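Local coordinates for protein nuclear receptor subfamily 0 group B member 1 (Mus musculus, PDB 3F5C) that lacks a DNA-binding domain and acts as a transcriptional corepressor, inhibiting other nuclear receptors through heterodimeric interactions, at residues L78-V83 with P190-V195; V183-D188 with E199-R204; A55-L60 with L245-I250. All coordinates share one frame; numbering follows the deposited sequence.

Interaction 1: L78-V83 with P190-V195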
loop_
_atom_site.group_PDB
_atom_site.type_symbol
_atom_site.label_atom_id
_atom_site.label_comp_id
_atom_site.label_asym_id
_atom_site.label_seq_id
_atom_site.Cartn_x
_atom_site.Cartn_y
_atom_site.Cartn_z
ATOM N N LEU B 78 -21.569 10.183 6.336
ATOM C CA LEU B 78 -21.473 11.248 7.324
ATOM C C LEU B 78 -22.046 10.844 8.674
ATOM O O LEU B 78 -21.422 11.064 9.694
ATOM C CB LEU B 78 -22.138 12.521 6.830
ATOM C CG LEU B 78 -22.046 13.702 7.787
ATOM C CD1 LEU B 78 -20.641 14.223 7.834
ATOM C CD2 LEU B 78 -22.992 14.794 7.346
ATOM N N ASP B 79 -23.234 10.251 8.681
ATOM C CA ASP B 79 -23.847 9.808 9.929
ATOM C C ASP B 79 -22.852 9.040 10.805
ATOM O O ASP B 79 -22.768 9.271 12.016
ATOM C CB ASP B 79 -25.127 8.993 9.670
ATOM C CG ASP B 79 -24.905 7.801 8.755
ATOM O OD1 ASP B 79 -24.977 6.650 9.237
ATOM O OD2 ASP B 79 -24.685 8.006 7.547
ATOM N N GLN B 80 -22.079 8.158 10.177
ATOM C CA GLN B 80 -21.122 7.325 10.890
ATOM C C GLN B 80 -19.863 8.076 11.252
ATOM O O GLN B 80 -19.378 7.962 12.369
ATOM C CB GLN B 80 -20.792 6.094 10.077
ATOM C CG GLN B 80 -22.013 5.235 9.820
ATOM C CD GLN B 80 -22.618 4.672 11.092
ATOM O OE1 GLN B 80 -21.980 3.904 11.816
ATOM N NE2 GLN B 80 -23.865 5.040 11.363
ATOM N N GLN B 81 -19.336 8.856 10.315
ATOM C CA GLN B 81 -18.224 9.759 10.621
ATOM C C GLN B 81 -18.561 10.616 11.833
ATOM O O GLN B 81 -17.732 10.824 12.708
ATOM C CB GLN B 81 -17.906 10.679 9.441
ATOM C CG GLN B 81 -17.365 9.987 8.237
ATOM C CD GLN B 81 -16.857 10.970 7.243
ATOM O OE1 GLN B 81 -16.823 12.162 7.516
ATOM N NE2 GLN B 81 -16.461 10.489 6.077
ATOM N N LEU B 82 -19.790 11.105 11.871
ATOM C CA LEU B 82 -20.215 12.028 12.893
ATOM C C LEU B 82 -20.202 11.334 14.239
ATOM O O LEU B 82 -19.719 11.898 15.216
ATOM C CB LEU B 82 -21.604 12.543 12.565
ATOM C CG LEU B 82 -22.101 13.618 13.511
ATOM C CD1 LEU B 82 -21.157 14.796 13.488
ATOM C CD2 LEU B 82 -23.505 14.034 13.127
ATOM N N VAL B 83 -20.726 10.108 14.290
ATOM C CA VAL B 83 -20.725 9.323 15.521
ATOM C C VAL B 83 -19.329 9.271 16.132
ATOM O O VAL B 83 -19.077 9.797 17.226
ATOM C CB VAL B 83 -21.191 7.885 15.259
ATOM C CG1 VAL B 83 -20.973 7.020 16.471
ATOM C CG2 VAL B 83 -22.635 7.878 14.903
ATOM N N PRO B 190 -21.739 3.552 20.958
ATOM C CA PRO B 190 -23.155 3.309 20.678
ATOM C C PRO B 190 -23.605 4.148 19.494
ATOM O O PRO B 190 -23.213 5.301 19.433
ATOM C CB PRO B 190 -23.848 3.800 21.957
ATOM C CG PRO B 190 -22.770 3.816 23.010
ATOM C CD PRO B 190 -21.528 4.186 22.264
ATOM N N GLY B 191 -24.395 3.590 18.578
ATOM C CA GLY B 191 -24.850 4.329 17.408
ATOM C C GLY B 191 -24.187 3.917 16.097
ATOM O O GLY B 191 -24.669 4.243 15.011
ATOM N N LEU B 192 -23.068 3.205 16.202
ATOM C CA LEU B 192 -22.375 2.665 15.038
ATOM C C LEU B 192 -23.252 1.663 14.323
ATOM O O LEU B 192 -24.072 0.974 14.941
ATOM C CB LEU B 192 -21.072 1.964 15.440
ATOM C CG LEU B 192 -19.956 2.850 15.987
ATOM C CD1 LEU B 192 -18.685 2.067 16.279
ATOM C CD2 LEU B 192 -19.677 3.984 15.033
ATOM N N GLN B 193 -23.075 1.576 13.013
ATOM C CA GLN B 193 -23.757 0.560 12.237
ATOM C C GLN B 193 -22.716 -0.164 11.416
ATOM O O GLN B 193 -23.012 -1.153 10.748
ATOM C CB GLN B 193 -24.830 1.187 11.348
ATOM C CG GLN B 193 -25.848 1.988 12.137
ATOM C CD GLN B 193 -26.738 2.829 11.254
ATOM O OE1 GLN B 193 -26.865 2.560 10.056
ATOM N NE2 GLN B 193 -27.362 3.857 11.838
ATOM N N CYS B 194 -21.487 0.336 11.501
ATOM C CA CYS B 194 -20.359 -0.234 10.782
ATOM C C CYS B 194 -19.420 -0.929 11.740
ATOM O O CYS B 194 -18.212 -0.887 11.563
ATOM C CB CYS B 194 -19.593 0.854 10.034
ATOM S SG CYS B 194 -19.165 2.288 11.036
ATOM N N VAL B 195 -19.988 -1.570 12.752
ATOM C CA VAL B 195 -19.201 -2.267 13.765
ATOM C C VAL B 195 -18.071 -3.115 13.164
ATOM O O VAL B 195 -16.902 -2.934 13.511
ATOM C CB VAL B 195 -20.108 -3.145 14.671
ATOM C CG1 VAL B 195 -19.287 -3.867 15.710
ATOM C CG2 VAL B 195 -21.174 -2.295 15.342
#
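Gln80 belongs, with Asp79, to the Asp-Gln pair of the nuclear receptor ligand-binding domain signature, and from the first turn of helix 78-99 it reaches into the loop 190-195 ahead of helix 195-216. Its amide is held at both ends. On one side Gln193 N donates to Gln80 OE1 at 2.8 Å, approaching from 34° outside the carbonyl plane. On the other, Gln80 NE2 gives a nearly straight bond of 2.9 Å to Asp79 OD1, which lies almost within the amide plane of Gln80. The two bonds together fix the rotation of this buried amide. A bend at chi2 (-63°) carries the amide across the side chain of Gln193, with Gln80 NE2 3.6 Å from Gln193 CD. Gln193 OE1 itself bonds a basic side chain of another protein chain. One turn along the helix, Val83 CG1 packs on Leu192 CD2 at 3.6 Å, beside Gly191, whose positive phi of 107° suits glycine. A signature glutamine bonded to the backbone of the loop between helices 173-184 and 195-216 is consistent with the role of this motif in tying together the core of the nuclear receptor ligand-binding fold.

Interaction 2: V183-D188 with E199-R204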
loop_
_atom_site.group_PDB
_atom_site.type_symbol
_atom_site.label_atom_id
_atom_site.label_comp_id
_atom_site.label_asym_id
_atom_site.label_seq_id
_atom_site.Cartn_x
_atom_site.Cartn_y
_atom_site.Cartn_z
ATOM N N VAL B 183 -8.339 4.963 20.127
ATOM C CA VAL B 183 -9.503 5.682 20.597
ATOM C C VAL B 183 -10.528 5.823 19.489
ATOM O O VAL B 183 -11.704 5.537 19.691
ATOM C CB VAL B 183 -9.132 7.071 21.016
ATOM C CG1 VAL B 183 -10.380 7.828 21.379
ATOM C CG2 VAL B 183 -8.162 7.015 22.147
ATOM N N LEU B 184 -10.068 6.258 18.315
ATOM C CA LEU B 184 -10.957 6.647 17.224
ATOM C C LEU B 184 -11.784 5.482 16.745
ATOM O O LEU B 184 -12.999 5.559 16.653
ATOM C CB LEU B 184 -10.164 7.244 16.064
ATOM C CG LEU B 184 -11.032 7.650 14.862
ATOM C CD1 LEU B 184 -12.194 8.564 15.230
ATOM C CD2 LEU B 184 -10.181 8.282 13.771
ATOM N N PHE B 185 -11.100 4.397 16.438
ATOM C CA PHE B 185 -11.753 3.189 15.986
ATOM C C PHE B 185 -12.126 2.338 17.178
ATOM O O PHE B 185 -11.438 1.371 17.516
ATOM C CB PHE B 185 -10.837 2.426 15.043
ATOM C CG PHE B 185 -10.358 3.253 13.901
ATOM C CD1 PHE B 185 -9.015 3.525 13.737
ATOM C CD2 PHE B 185 -11.262 3.802 13.008
ATOM C CE1 PHE B 185 -8.582 4.314 12.683
ATOM C CE2 PHE B 185 -10.833 4.590 11.955
ATOM C CZ PHE B 185 -9.497 4.847 11.790
ATOM N N ASN B 186 -13.215 2.724 17.826
ATOM C CA ASN B 186 -13.751 1.974 18.943
ATOM C C ASN B 186 -15.119 1.394 18.572
ATOM O O ASN B 186 -16.110 2.117 18.534
ATOM C CB ASN B 186 -13.848 2.890 20.163
ATOM C CG ASN B 186 -13.878 2.128 21.452
ATOM O OD1 ASN B 186 -14.775 1.321 21.677
ATOM N ND2 ASN B 186 -12.890 2.373 22.311
ATOM N N PRO B 187 -15.172 0.088 18.284
ATOM C CA PRO B 187 -16.379 -0.610 17.817
ATOM C C PRO B 187 -17.544 -0.583 18.813
ATOM O O PRO B 187 -18.696 -0.832 18.418
ATOM C CB PRO B 187 -15.905 -2.056 17.643
ATOM C CG PRO B 187 -14.429 -1.984 17.571
ATOM C CD PRO B 187 -14.025 -0.823 18.406
ATOM N N ASP B 188 -17.239 -0.290 20.077
ATOM C CA ASP B 188 -18.222 -0.330 21.157
ATOM C C ASP B 188 -19.101 0.917 21.200
ATOM O O ASP B 188 -20.226 0.869 21.685
ATOM C CB ASP B 188 -17.516 -0.525 22.497
ATOM C CG ASP B 188 -16.792 -1.851 22.584
ATOM O OD1 ASP B 188 -17.301 -2.845 22.019
ATOM O OD2 ASP B 188 -15.717 -1.902 23.221
ATOM N N GLU B 199 -13.959 -2.961 13.537
ATOM C CA GLU B 199 -13.268 -4.103 14.114
ATOM C C GLU B 199 -11.895 -4.213 13.458
ATOM O O GLU B 199 -10.863 -4.090 14.118
ATOM C CB GLU B 199 -14.065 -5.385 13.862
ATOM C CG GLU B 199 -15.340 -5.520 14.676
ATOM C CD GLU B 199 -15.096 -6.099 16.046
ATOM O OE1 GLU B 199 -15.999 -6.780 16.567
ATOM O OE2 GLU B 199 -14.004 -5.881 16.604
ATOM N N GLY B 200 -11.903 -4.419 12.143
ATOM C CA GLY B 200 -10.685 -4.620 11.386
ATOM C C GLY B 200 -9.733 -3.446 11.437
ATOM O O GLY B 200 -8.508 -3.615 11.414
ATOM N N LEU B 201 -10.295 -2.246 11.495
ATOM C CA LEU B 201 -9.493 -1.035 11.577
ATOM C C LEU B 201 -8.709 -0.974 12.891
ATOM O O LEU B 201 -7.503 -0.721 12.901
ATOM C CB LEU B 201 -10.391 0.182 11.409
ATOM C CG LEU B 201 -10.635 0.597 9.969
ATOM C CD1 LEU B 201 -11.775 1.566 9.907
ATOM C CD2 LEU B 201 -9.369 1.240 9.468
ATOM N N GLN B 202 -9.395 -1.221 13.999
ATOM C CA GLN B 202 -8.720 -1.342 15.280
ATOM C C GLN B 202 -7.674 -2.456 15.207
ATOM O O GLN B 202 -6.533 -2.284 15.623
ATOM C CB GLN B 202 -9.733 -1.628 16.389
ATOM C CG GLN B 202 -9.152 -1.717 17.791
ATOM C CD GLN B 202 -10.077 -2.440 18.749
ATOM O OE1 GLN B 202 -9.690 -2.773 19.865
ATOM N NE2 GLN B 202 -11.302 -2.694 18.316
ATOM N N TRP B 203 -8.066 -3.603 14.668
ATOM C CA TRP B 203 -7.138 -4.713 14.510
ATOM C C TRP B 203 -5.846 -4.242 13.871
ATOM O O TRP B 203 -4.796 -4.349 14.476
ATOM C CB TRP B 203 -7.751 -5.820 13.663
ATOM C CG TRP B 203 -6.915 -7.036 13.611
ATOM C CD1 TRP B 203 -5.737 -7.195 12.941
ATOM C CD2 TRP B 203 -7.189 -8.286 14.257
ATOM N NE1 TRP B 203 -5.258 -8.471 13.131
ATOM C CE2 TRP B 203 -6.127 -9.157 13.936
ATOM C CE3 TRP B 203 -8.229 -8.753 15.071
ATOM C CZ2 TRP B 203 -6.078 -10.479 14.411
ATOM C CZ3 TRP B 203 -8.175 -10.068 15.540
ATOM C CH2 TRP B 203 -7.108 -10.911 15.209
ATOM N N ARG B 204 -5.931 -3.719 12.650
ATOM C CA ARG B 204 -4.772 -3.186 11.947
ATOM C C ARG B 204 -4.048 -2.125 12.730
ATOM O O ARG B 204 -2.825 -2.032 12.661
ATOM C CB ARG B 204 -5.195 -2.589 10.624
ATOM C CG ARG B 204 -5.050 -3.562 9.495
ATOM C CD ARG B 204 -4.895 -2.834 8.196
ATOM N NE ARG B 204 -6.042 -1.968 7.988
ATOM C CZ ARG B 204 -6.103 -1.047 7.041
ATOM N NH1 ARG B 204 -7.185 -0.302 6.914
ATOM N NH2 ARG B 204 -5.074 -0.877 6.226
#
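Phe185 is the centre of an inverse gamma turn, placed exactly where helix 173-184 gives way to loop, and its ring is caught between two leucines. Over one face lies Leu201 CB, 4.2 Å from the ring centroid and only 19° off the normal, a CH-pi contact displaced toward the rim. On the opposite face sits Leu184 CG, from the last helical turn, over the ring centre. The side chain of Leu201 then runs on past the ring, so that Leu201 CD1 reaches Phe185 CE2 at 3.8 Å. Phe185 thus acts as a wedge between the end of one helix and the flank of the next.

These two helices, 173-184 and 195-216, are part of the three-layer helical sandwich that defines nuclear receptor ligand-binding domains. Leu70, Cys72, Ile198 and Thr205 also touch the Phe185 side chain, which is buried in the interior of that fold.

Toward the surface the contact becomes polar but remains a matter of packing. Gln202 leaves the helix with CG anti to its backbone N (chi1 -178°) and continues extended, bringing Gln202 NE2 across the Pro187 ring, 3.3 Å from Pro187 CG. The same side chain passes close to the turn, Gln202 CB lying 3.6 Å from Phe185 O. Glu199, bent at chi2, completes the outer side, where Glu199 OE2 comes within 4.0 Å of Pro187 CG. A weak bond from Asp188 N to Asn186 OD1, 3.4 Å, spans the proline. At the other end of the helical segment Arg204 takes no part in this contact; its partner is an acidic side chain of another protein chain, with which it forms a salt bridge.

Interaction 3: A55-L60 with L245-I250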
loop_
_atom_site.group_PDB
_atom_site.type_symbol
_atom_site.label_atom_id
_atom_site.label_comp_id
_atom_site.label_asym_id
_atom_site.label_seq_id
_atom_site.Cartn_x
_atom_site.Cartn_y
_atom_site.Cartn_z
ATOM N N ALA B 55 -4.852 27.867 22.766
ATOM C CA ALA B 55 -4.008 26.750 22.408
ATOM C C ALA B 55 -4.803 25.448 22.444
ATOM O O ALA B 55 -4.492 24.496 21.741
ATOM C CB ALA B 55 -2.846 26.679 23.336
ATOM N N ALA B 56 -5.841 25.404 23.262
ATOM C CA ALA B 56 -6.665 24.204 23.359
ATOM C C ALA B 56 -7.531 24.085 22.125
ATOM O O ALA B 56 -7.679 23.010 21.551
ATOM C CB ALA B 56 -7.536 24.263 24.597
ATOM N N SER B 57 -8.114 25.208 21.737
ATOM C CA SER B 57 -8.946 25.292 20.557
ATOM C C SER B 57 -8.149 24.968 19.290
ATOM O O SER B 57 -8.617 24.245 18.409
ATOM C CB SER B 57 -9.510 26.692 20.460
ATOM O OG SER B 57 -10.271 26.794 19.286
ATOM N N ALA B 58 -6.943 25.518 19.202
ATOM C CA ALA B 58 -6.032 25.183 18.122
ATOM C C ALA B 58 -5.850 23.686 18.067
ATOM O O ALA B 58 -5.852 23.107 16.993
ATOM C CB ALA B 58 -4.709 25.834 18.331
ATOM N N GLY B 59 -5.684 23.064 19.233
ATOM C CA GLY B 59 -5.517 21.627 19.338
ATOM C C GLY B 59 -6.690 20.875 18.754
ATOM O O GLY B 59 -6.499 19.854 18.115
ATOM N N LEU B 60 -7.901 21.377 18.957
ATOM C CA LEU B 60 -9.091 20.717 18.430
ATOM C C LEU B 60 -9.073 20.654 16.902
ATOM O O LEU B 60 -9.406 19.635 16.297
ATOM C CB LEU B 60 -10.343 21.452 18.893
ATOM C CG LEU B 60 -11.602 20.611 19.111
ATOM C CD1 LEU B 60 -12.834 21.476 19.246
ATOM C CD2 LEU B 60 -11.796 19.684 17.951
ATOM N N LEU B 245 -13.816 23.319 30.778
ATOM C CA LEU B 245 -12.550 23.864 31.194
ATOM C C LEU B 245 -11.896 24.721 30.099
ATOM O O LEU B 245 -11.365 25.803 30.369
ATOM C CB LEU B 245 -11.638 22.717 31.590
ATOM C CG LEU B 245 -10.194 23.098 31.866
ATOM C CD1 LEU B 245 -10.152 24.096 32.961
ATOM C CD2 LEU B 245 -9.387 21.889 32.229
ATOM N N PHE B 246 -11.951 24.232 28.859
ATOM C CA PHE B 246 -11.190 24.806 27.747
ATOM C C PHE B 246 -12.008 25.610 26.775
ATOM O O PHE B 246 -11.529 26.587 26.223
ATOM C CB PHE B 246 -10.515 23.704 26.950
ATOM C CG PHE B 246 -9.404 23.047 27.674
ATOM C CD1 PHE B 246 -9.471 21.714 27.997
ATOM C CD2 PHE B 246 -8.295 23.768 28.056
ATOM C CE1 PHE B 246 -8.448 21.113 28.660
ATOM C CE2 PHE B 246 -7.262 23.165 28.725
ATOM C CZ PHE B 246 -7.340 21.841 29.026
ATOM N N PHE B 247 -13.234 25.181 26.540
ATOM C CA PHE B 247 -14.002 25.758 25.459
ATOM C C PHE B 247 -15.104 26.728 25.859
ATOM O O PHE B 247 -15.345 27.685 25.132
ATOM C CB PHE B 247 -14.536 24.658 24.542
ATOM C CG PHE B 247 -13.455 23.935 23.799
ATOM C CD1 PHE B 247 -12.876 22.804 24.324
ATOM C CD2 PHE B 247 -12.989 24.416 22.589
ATOM C CE1 PHE B 247 -11.869 22.153 23.645
ATOM C CE2 PHE B 247 -11.969 23.771 21.904
ATOM C CZ PHE B 247 -11.413 22.640 22.429
ATOM N N ARG B 248 -15.765 26.510 26.996
ATOM C CA ARG B 248 -16.900 27.359 27.351
ATOM C C ARG B 248 -16.557 28.833 27.318
ATOM O O ARG B 248 -17.378 29.642 26.891
ATOM C CB ARG B 248 -17.508 26.979 28.690
ATOM C CG ARG B 248 -18.494 25.832 28.581
ATOM C CD ARG B 248 -19.646 26.158 27.638
ATOM N NE ARG B 248 -20.437 24.964 27.337
ATOM C CZ ARG B 248 -21.461 24.936 26.487
ATOM N NH1 ARG B 248 -21.825 26.041 25.854
ATOM N NH2 ARG B 248 -22.122 23.804 26.269
ATOM N N PRO B 249 -15.339 29.191 27.749
ATOM C CA PRO B 249 -14.905 30.593 27.665
ATOM C C PRO B 249 -15.066 31.193 26.245
ATOM O O PRO B 249 -15.532 32.328 26.093
ATOM C CB PRO B 249 -13.427 30.512 28.041
ATOM C CG PRO B 249 -13.303 29.284 28.868
ATOM C CD PRO B 249 -14.323 28.321 28.368
ATOM N N ILE B 250 -14.693 30.408 25.232
ATOM C CA ILE B 250 -14.738 30.794 23.828
ATOM C C ILE B 250 -16.083 30.476 23.186
ATOM O O ILE B 250 -16.782 31.366 22.707
ATOM C CB ILE B 250 -13.732 29.998 23.033
ATOM C CG1 ILE B 250 -12.363 30.115 23.654
ATOM C CG2 ILE B 250 -13.676 30.510 21.656
ATOM C CD1 ILE B 250 -11.354 29.312 22.901
#
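Phe247 and Phe246 project from helix 241-251 onto helix 49-68, joining these two helices of the nuclear receptor ligand-binding domain. The helical segments run nearly perpendicular, at 102° with their axes 9.5 Å apart, and the small residues of 55-60 let the aromatic rings come close to the backbone. The inner part is tightly packed and apolar. A wider, pi-type turn at 245-247 carries the two phenylalanines. Ala56 CB meets the Phe246 ring at CD2, 3.6 Å away, approaching it obliquely. Phe247 has CG anti to its own carbonyl carbon (chi1 -67°), which sends the ring across the gap between the helices; there the far end of the ring, CE2 and CZ, comes obliquely against Ser57 and Leu60, and Phe247 CE2 lies 3.6 Å from Ser57 CA. Met94 and Leu93 of helix 78-99 touch Phe246 and Phe247 respectively, so that three helices converge on the pair of rings.

The outer side is looser. At the kink, where regular helical bonding lapses at the backbone N atoms of Pro249 and Ile250, exposed Ile250 makes a single light contact, Ile250 CD1 to Ser57 CB at 4.0 Å, with Cys53 also beside it. By comparison, one branch of the buried Leu60 bears on two ring atoms at once: Leu60 CD1 is 3.6 Å from Phe247 CE2 and 3.7 Å from Phe247 CZ.

All three contacts lie in one ligand-binding domain, in two groups. Along the chain the segments of interactions 1 and 2 alternate (78-83, 183-188, 190-195, 199-204), so the connection after helix 173-184 packs first on helix 195-216 and then meets helix 78-99. Their centres are about 12 Å apart, and they touch where Leu192 CD1 packs against Asn186 O and Pro187 O. Interaction 3 joins helix 49-68 to helix 241-251, about 25 Å from interaction 1 and 27 Å from interaction 2, centre to centre, and its span encloses both. Contacts far apart in sequence close one helical domain, in which residues of interactions 1 and 2 reach another protein chain and those of interaction 3 do not.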